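Local coordinates for protein transport protein SEC7 (PDB 4OIY), which activates the small GTPase ARF1 at the trans-Golgi network by guanine nucleotide exchange, and is represented here by its catalytic Sec7 domain, at residues A[161-164]-A[165-168]; A[72-75]-A[76-80]; A[84-88]-A[89-93]. One frame throughout, in Å; residues are numbered along the deposited sequence.

All three contacts are local ones within the all-helical Sec7 domain, the part of the protein that carries exchange activity. Along the chain interaction 2 comes first, on helix 68-79. Interaction 3 follows at the start of helix 88-96, the next helix. Interaction 1 comes last, where helix 158-164 ends. The centres of interactions 2 and 3 lie about 17 Å apart, those of 1 and 3 about 19 Å, and those of 1 and 2 about 29 Å. Helix 105-122 touches both 2 and 3, while helices 130-148 and 176-188 touch both 3 and 1. The contacts thus mark successive points along an elongated helical array.

Interaction 1 (A[161-164]-A[165-168]); sequences FLEN and NEGI
Asn-165 turns its side chain back over the last turn of helix 158-164 and meets Phe-161 twice, at the backbone and at the ring. Its CB simply follows the chain beside Asn-164. Torsion chi1 of -69° sets CG beside the residue's own backbone N, which carries the amide toward the helix end. Asn-165 CG then comes 3.8 Å from Phe-161 O. At the tip the two amide atoms part company. OD1 accepts from a water that also donates to Asn-164 O, so one water ties side chain to backbone. Asn-165 ND2 donates to Phe-161 O at 3.0 Å, on a bent path of 137°. The same Asn-165 ND2 sits off-centre over one face of the Phe-161 ring, nearest CE1 at 3.5 Å. Ring and amide planes are 76° apart. ND2 also bonds to Ser-139 OG of helix 130-148, so this amide joins two helices.

This is the C-terminal end of a helix running into a type II beta turn, Asn-165 to Ile-168, with Gly-167 at positive phi. The backbone bonds tighten from the four-residue to the three-residue spacing. Asn-165 N donates to Leu-162 O, and Glu-166 N donates to Glu-163 O at 3.2 Å. Asn-165 N reaches Phe-161 O only weakly. Outside the turn, Glu-163 and Glu-166 run alongside each other. Their nearest side-chain atoms, Glu-163 CG and Glu-166 OE2, are 4.0 Å apart. Glu-163 OE2 accepts from Gln-159 NE2, one turn earlier. Phe-161 also packs on Leu-140 of helix 130-148 and Phe-183 of helix 176-188.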
loop_
_atom_site.group_PDB
_atom_site.type_symbol
_atom_site.label_atom_id
_atom_site.label_comp_id
_atom_site.label_asym_id
_atom_site.label_seq_id
_atom_site.Cartn_x
_atom_site.Cartn_y
_atom_site.Cartn_z
ATOM N N PHE A 161 20.123 3.851 9.883
ATOM C CA PHE A 161 19.275 4.041 8.705
ATOM C C PHE A 161 20.122 4.401 7.472
ATOM O O PHE A 161 19.902 3.871 6.382
ATOM C CB PHE A 161 18.217 5.097 8.998
ATOM C CG PHE A 161 17.304 5.372 7.845
ATOM C CD1 PHE A 161 16.430 4.394 7.382
ATOM C CD2 PHE A 161 17.309 6.606 7.228
ATOM C CE1 PHE A 161 15.582 4.648 6.320
ATOM C CE2 PHE A 161 16.471 6.864 6.162
ATOM C CZ PHE A 161 15.612 5.883 5.703
ATOM N N LEU A 162 21.101 5.283 7.649
ATOM C CA LEU A 162 22.045 5.617 6.581
ATOM C C LEU A 162 22.804 4.385 6.114
ATOM O O LEU A 162 22.918 4.137 4.911
ATOM C CB LEU A 162 23.038 6.688 7.039
ATOM C CG LEU A 162 22.437 8.019 7.477
ATOM C CD1 LEU A 162 23.545 8.913 8.005
ATOM C CD2 LEU A 162 21.663 8.713 6.365
ATOM N N GLU A 163 23.302 3.591 7.061
ATOM C CA GLU A 163 24.048 2.377 6.716
ATOM C C GLU A 163 23.210 1.382 5.910
ATOM O O GLU A 163 23.694 0.772 4.950
ATOM C CB GLU A 163 24.574 1.699 7.976
ATOM C CG GLU A 163 25.672 2.481 8.679
ATOM C CD GLU A 163 26.002 1.926 10.047
ATOM O OE1 GLU A 163 25.599 0.781 10.341
ATOM O OE2 GLU A 163 26.667 2.643 10.829
ATOM N N ASN A 164 21.951 1.245 6.302
ATOM C CA ASN A 164 21.036 0.293 5.680
ATOM C C ASN A 164 20.739 0.612 4.213
ATOM O O ASN A 164 20.296 -0.259 3.460
ATOM C CB ASN A 164 19.733 0.210 6.476
ATOM C CG ASN A 164 19.903 -0.507 7.805
ATOM O OD1 ASN A 164 20.917 -1.171 8.052
ATOM N ND2 ASN A 164 18.900 -0.393 8.665
ATOM N N ASN A 165 20.996 1.851 3.808
ATOM C CA ASN A 165 20.741 2.281 2.438
ATOM C C ASN A 165 22.000 2.573 1.632
ATOM O O ASN A 165 21.930 3.173 0.560
ATOM C CB ASN A 165 19.822 3.485 2.461
ATOM C CG ASN A 165 18.430 3.113 2.916
ATOM O OD1 ASN A 165 17.722 2.412 2.204
ATOM N ND2 ASN A 165 18.037 3.559 4.104
ATOM N N GLU A 166 23.151 2.126 2.121
ATOM C CA GLU A 166 24.391 2.320 1.377
ATOM C C GLU A 166 24.271 1.727 -0.024
ATOM O O GLU A 166 23.761 0.620 -0.203
ATOM C CB GLU A 166 25.579 1.709 2.117
ATOM C CG GLU A 166 26.044 2.559 3.286
ATOM C CD GLU A 166 27.200 1.946 4.054
ATOM O OE1 GLU A 166 27.761 0.908 3.616
ATOM O OE2 GLU A 166 27.548 2.517 5.110
ATOM N N GLY A 167 24.704 2.500 -1.014
ATOM C CA GLY A 167 24.829 2.030 -2.383
ATOM C C GLY A 167 23.567 1.926 -3.219
ATOM O O GLY A 167 23.641 1.501 -4.369
ATOM N N ILE A 168 22.414 2.315 -2.679
ATOM C CA ILE A 168 21.144 2.008 -3.348
ATOM C C ILE A 168 20.812 2.886 -4.552
ATOM O O ILE A 168 19.924 2.541 -5.325
ATOM C CB ILE A 168 19.932 1.962 -2.378
ATOM C CG1 ILE A 168 19.570 3.354 -1.835
ATOM C CG2 ILE A 168 20.200 0.956 -1.263
ATOM C CD1 ILE A 168 18.206 3.398 -1.174
HETATM O O HOH W 1 18.094 -0.457 1.780
#

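Interaction 2 (A[72-75]-A[76-80]); sequences AIMH and AFVDE
Phe-77 N donates to Ile-73 O at 2.8 Å, one of four consecutive backbone bonds that join 72-75 to 76-80. Ala-76 N to Ala-72 O, Val-78 N to Met-74 O and Asp-79 N to His-75 O repeat the same step. The Val-78 bond is nearly straight, at 169°. While Asp-79 N is held by His-75 O, the carboxylate of the same residue turns to another partner: its OD1 forms a salt bridge to Lys-114 NZ. The carboxylate thus links helix 68-79 to helix 105-122.

The four-residue spacing is that of a regular alpha helix, here the last two turns of helix 68-79 in the Sec7 domain. The Asp-79 side chain is about 7 Å from that of Asp-121, a magnesium-binding residue.

Met-74 and Val-78 line another face together. Met-74 bends at chi2 (-90°) and again at chi3, which brings its SD to 3.9 Å from Val-78 CG2. Val-78 CG2 also lies 3.4 Å from Met-74 O. Both side chains touch helix 105-122, Met-74 on Phe-111 and Val-78 on Lys-114. Ile-73 and Phe-77 instead pack on Leu-63 of helix 56-64, and Ala-76 meets Ala-45 of helix 41-50.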
loop_
_atom_site.group_PDB
_atom_site.type_symbol
_atom_site.label_atom_id
_atom_site.label_comp_id
_atom_site.label_asym_id
_atom_site.label_seq_id
_atom_site.Cartn_x
_atom_site.Cartn_y
_atom_site.Cartn_z
ATOM N N ALA A 72 -3.702 -8.055 -11.439
ATOM C CA ALA A 72 -4.175 -6.980 -12.313
ATOM C C ALA A 72 -4.989 -5.936 -11.540
ATOM O O ALA A 72 -4.818 -4.731 -11.755
ATOM C CB ALA A 72 -4.979 -7.557 -13.470
ATOM N N ILE A 73 -5.843 -6.397 -10.629
ATOM C CA ILE A 73 -6.627 -5.499 -9.778
ATOM C C ILE A 73 -5.690 -4.691 -8.884
ATOM O O ILE A 73 -5.889 -3.493 -8.697
ATOM C CB ILE A 73 -7.660 -6.271 -8.911
ATOM C CG1 ILE A 73 -8.730 -6.915 -9.800
ATOM C CG2 ILE A 73 -8.331 -5.346 -7.893
ATOM C CD1 ILE A 73 -9.495 -8.040 -9.132
ATOM N N MET A 74 -4.685 -5.348 -8.314
ATOM C CA MET A 74 -3.723 -4.653 -7.465
ATOM C C MET A 74 -2.963 -3.593 -8.258
ATOM O O MET A 74 -2.731 -2.505 -7.759
ATOM C CB MET A 74 -2.758 -5.645 -6.816
ATOM C CG MET A 74 -1.811 -5.020 -5.804
ATOM S SD MET A 74 -0.273 -4.443 -6.542
ATOM C CE MET A 74 0.572 -6.017 -6.617
ATOM N N HIS A 75 -2.573 -3.909 -9.491
ATOM C CA HIS A 75 -1.887 -2.916 -10.309
ATOM C C HIS A 75 -2.784 -1.704 -10.570
ATOM O O HIS A 75 -2.333 -0.550 -10.468
ATOM C CB HIS A 75 -1.376 -3.541 -11.596
ATOM C CG HIS A 75 -0.223 -4.474 -11.381
ATOM N ND1 HIS A 75 0.236 -5.330 -12.359
ATOM C CD2 HIS A 75 0.556 -4.690 -10.296
ATOM C CE1 HIS A 75 1.259 -6.023 -11.888
ATOM N NE2 HIS A 75 1.475 -5.649 -10.639
ATOM N N ALA A 76 -4.054 -1.966 -10.866
ATOM C CA ALA A 76 -5.031 -0.885 -11.050
ATOM C C ALA A 76 -5.215 -0.074 -9.767
ATOM O O ALA A 76 -5.374 1.131 -9.809
ATOM C CB ALA A 76 -6.371 -1.438 -11.503
ATOM N N PHE A 77 -5.198 -0.748 -8.630
ATOM C CA PHE A 77 -5.351 -0.093 -7.331
ATOM C C PHE A 77 -4.220 0.922 -7.131
ATOM O O PHE A 77 -4.472 2.083 -6.816
ATOM C CB PHE A 77 -5.357 -1.190 -6.257
ATOM C CG PHE A 77 -5.514 -0.714 -4.839
ATOM C CD1 PHE A 77 -6.776 -0.569 -4.280
ATOM C CD2 PHE A 77 -4.400 -0.506 -4.040
ATOM C CE1 PHE A 77 -6.926 -0.183 -2.961
ATOM C CE2 PHE A 77 -4.542 -0.103 -2.721
ATOM C CZ PHE A 77 -5.809 0.043 -2.182
ATOM N N VAL A 78 -2.981 0.485 -7.346
ATOM C CA VAL A 78 -1.824 1.381 -7.232
ATOM C C VAL A 78 -1.932 2.515 -8.255
ATOM O O VAL A 78 -1.601 3.651 -7.944
ATOM C CB VAL A 78 -0.473 0.643 -7.386
ATOM C CG1 VAL A 78 0.689 1.601 -7.161
ATOM C CG2 VAL A 78 -0.379 -0.515 -6.400
ATOM N N ASP A 79 -2.424 2.206 -9.451
ATOM C CA ASP A 79 -2.554 3.216 -10.513
ATOM C C ASP A 79 -3.515 4.349 -10.167
ATOM O O ASP A 79 -3.432 5.417 -10.776
ATOM C CB ASP A 79 -3.019 2.586 -11.834
ATOM C CG ASP A 79 -1.913 1.875 -12.579
ATOM O OD1 ASP A 79 -0.723 2.014 -12.222
ATOM O OD2 ASP A 79 -2.253 1.172 -13.562
ATOM N N GLU A 80 -4.434 4.121 -9.228
ATOM C CA GLU A 80 -5.379 5.157 -8.793
ATOM C C GLU A 80 -4.755 6.217 -7.886
ATOM O O GLU A 80 -5.326 7.288 -7.699
ATOM C CB GLU A 80 -6.582 4.521 -8.095
ATOM C CG GLU A 80 -7.444 3.707 -9.038
ATOM C CD GLU A 80 -8.097 4.577 -10.092
ATOM O OE1 GLU A 80 -8.751 5.566 -9.714
ATOM O OE2 GLU A 80 -7.943 4.273 -11.292
#

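Interaction 3 (A[84-88]-A[89-93])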
loop_
_atom_site.group_PDB
_atom_site.type_symbol
_atom_site.label_atom_id
_atom_site.label_comp_id
_atom_site.label_asym_id
_atom_site.label_seq_id
_atom_site.Cartn_x
_atom_site.Cartn_y
_atom_site.Cartn_z
ATOM N N THR A 84 2.260 12.361 -7.293
ATOM C CA THR A 84 3.010 13.457 -7.911
ATOM C C THR A 84 3.371 14.531 -6.879
ATOM O O THR A 84 2.508 15.047 -6.183
ATOM C CB THR A 84 2.224 14.097 -9.074
ATOM O OG1 THR A 84 1.845 13.080 -10.014
ATOM C CG2 THR A 84 3.085 15.141 -9.788
ATOM N N GLY A 85 4.664 14.836 -6.769
ATOM C CA GLY A 85 5.153 15.879 -5.862
ATOM C C GLY A 85 5.307 15.500 -4.396
ATOM O O GLY A 85 5.750 16.317 -3.584
ATOM N N MET A 86 4.939 14.273 -4.040
ATOM C CA MET A 86 5.056 13.798 -2.657
ATOM C C MET A 86 6.452 13.282 -2.392
ATOM O O MET A 86 7.083 12.739 -3.294
ATOM C CB MET A 86 4.110 12.628 -2.407
ATOM C CG MET A 86 2.645 12.980 -2.417
ATOM S SD MET A 86 1.711 11.533 -1.911
ATOM C CE MET A 86 0.049 12.166 -2.089
ATOM N N SER A 87 6.919 13.397 -1.150
ATOM C CA SER A 87 8.112 12.657 -0.749
ATOM C C SER A 87 7.780 11.166 -0.798
ATOM O O SER A 87 6.609 10.776 -0.737
ATOM C CB SER A 87 8.572 13.033 0.651
ATOM O OG SER A 87 7.758 12.441 1.642
ATOM N N ILE A 88 8.805 10.332 -0.909
ATOM C CA ILE A 88 8.557 8.893 -0.916
ATOM C C ILE A 88 7.880 8.450 0.387
ATOM O O ILE A 88 7.055 7.523 0.370
ATOM C CB ILE A 88 9.824 8.070 -1.223
ATOM C CG1 ILE A 88 9.466 6.590 -1.441
ATOM C CG2 ILE A 88 10.861 8.217 -0.119
ATOM C CD1 ILE A 88 10.621 5.741 -1.925
ATOM N N VAL A 89 8.176 9.129 1.500
ATOM C CA VAL A 89 7.503 8.815 2.769
ATOM C C VAL A 89 6.011 9.164 2.728
ATOM O O VAL A 89 5.182 8.380 3.173
ATOM C CB VAL A 89 8.205 9.494 3.964
ATOM C CG1 VAL A 89 7.346 9.444 5.231
ATOM C CG2 VAL A 89 9.553 8.840 4.195
ATOM N N ASP A 90 5.664 10.328 2.198
ATOM C CA ASP A 90 4.261 10.706 2.117
ATOM C C ASP A 90 3.493 9.788 1.175
ATOM O O ASP A 90 2.354 9.412 1.455
ATOM C CB ASP A 90 4.120 12.181 1.749
ATOM C CG ASP A 90 4.315 13.099 2.962
ATOM O OD1 ASP A 90 4.176 12.625 4.114
ATOM O OD2 ASP A 90 4.604 14.284 2.768
ATOM N N ALA A 91 4.137 9.386 0.085
ATOM C CA ALA A 91 3.537 8.421 -0.836
ATOM C C ALA A 91 3.326 7.070 -0.168
ATOM O O ALA A 91 2.247 6.506 -0.247
ATOM C CB ALA A 91 4.390 8.269 -2.084
ATOM N N LEU A 92 4.352 6.582 0.521
ATOM C CA LEU A 92 4.253 5.319 1.256
ATOM C C LEU A 92 3.165 5.362 2.337
ATOM O O LEU A 92 2.443 4.378 2.543
ATOM C CB LEU A 92 5.596 4.994 1.902
ATOM C CG LEU A 92 5.863 3.559 2.343
ATOM C CD1 LEU A 92 5.821 2.628 1.146
ATOM C CD2 LEU A 92 7.213 3.505 3.032
ATOM N N ARG A 93 3.048 6.492 3.038
ATOM C CA ARG A 93 2.043 6.626 4.093
ATOM C C ARG A 93 0.644 6.529 3.492
ATOM O O ARG A 93 -0.210 5.790 3.994
ATOM C CB ARG A 93 2.197 7.941 4.885
ATOM C CG ARG A 93 1.290 7.958 6.117
ATOM C CD ARG A 93 1.455 9.129 7.080
ATOM N NE ARG A 93 2.808 9.332 7.613
ATOM C CZ ARG A 93 3.705 10.168 7.097
ATOM N NH1 ARG A 93 3.426 10.871 6.004
ATOM N NH2 ARG A 93 4.896 10.292 7.661
#
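With chi1 at 76°, Ser-87 places OG between its own backbone N and carbonyl carbon, and from there the hydroxyl oxygen meets Asp-90 N at 3.0 Å. The bond is nearly straight, 165° at the hydrogen. Ser-87 is the N-cap of helix 88-96, and OG takes the place of a backbone acceptor that the first turn lacks. The carbonyl of Ser-87 starts the regular pattern. Ser-87 O accepts from Ala-91 N at 3.0 Å, and Ile-88 O accepts from Leu-92 N in the next step. Ser-87 OG also bonds to Glu-185 OE1 of helix 176-188, so one hydroxyl serves both the cap and a second helix. With an alanine here, Asp-90 N would probably lose its capping acceptor and Glu-185 this partner, and the helix start would be less firmly fixed.

Met-86, just before the cap, lays its side chain along the first turn. Its chain is extended beyond CG, with chi2 and chi3 both near 180°, which lays Met-86 SD 3.8 Å from Ala-91 CA. Met-86 SD is 4.2 Å from Ala-91 CB. Asp-90 OD1 in turn takes a bond from Arg-93 NH1, three residues on, at 2.7 Å, a salt bridge lying in the guanidinium plane. Arg-93 NH2 is also bound, to Asn-189 O near the chain end.

Ile-88 and Val-89 both pack on Leu-182 of helix 176-188 and Leu-140 of helix 130-148. Ala-91 meets Phe-115 and Phe-119 of helix 105-122, and Leu-92 meets Met-112 of that same helix.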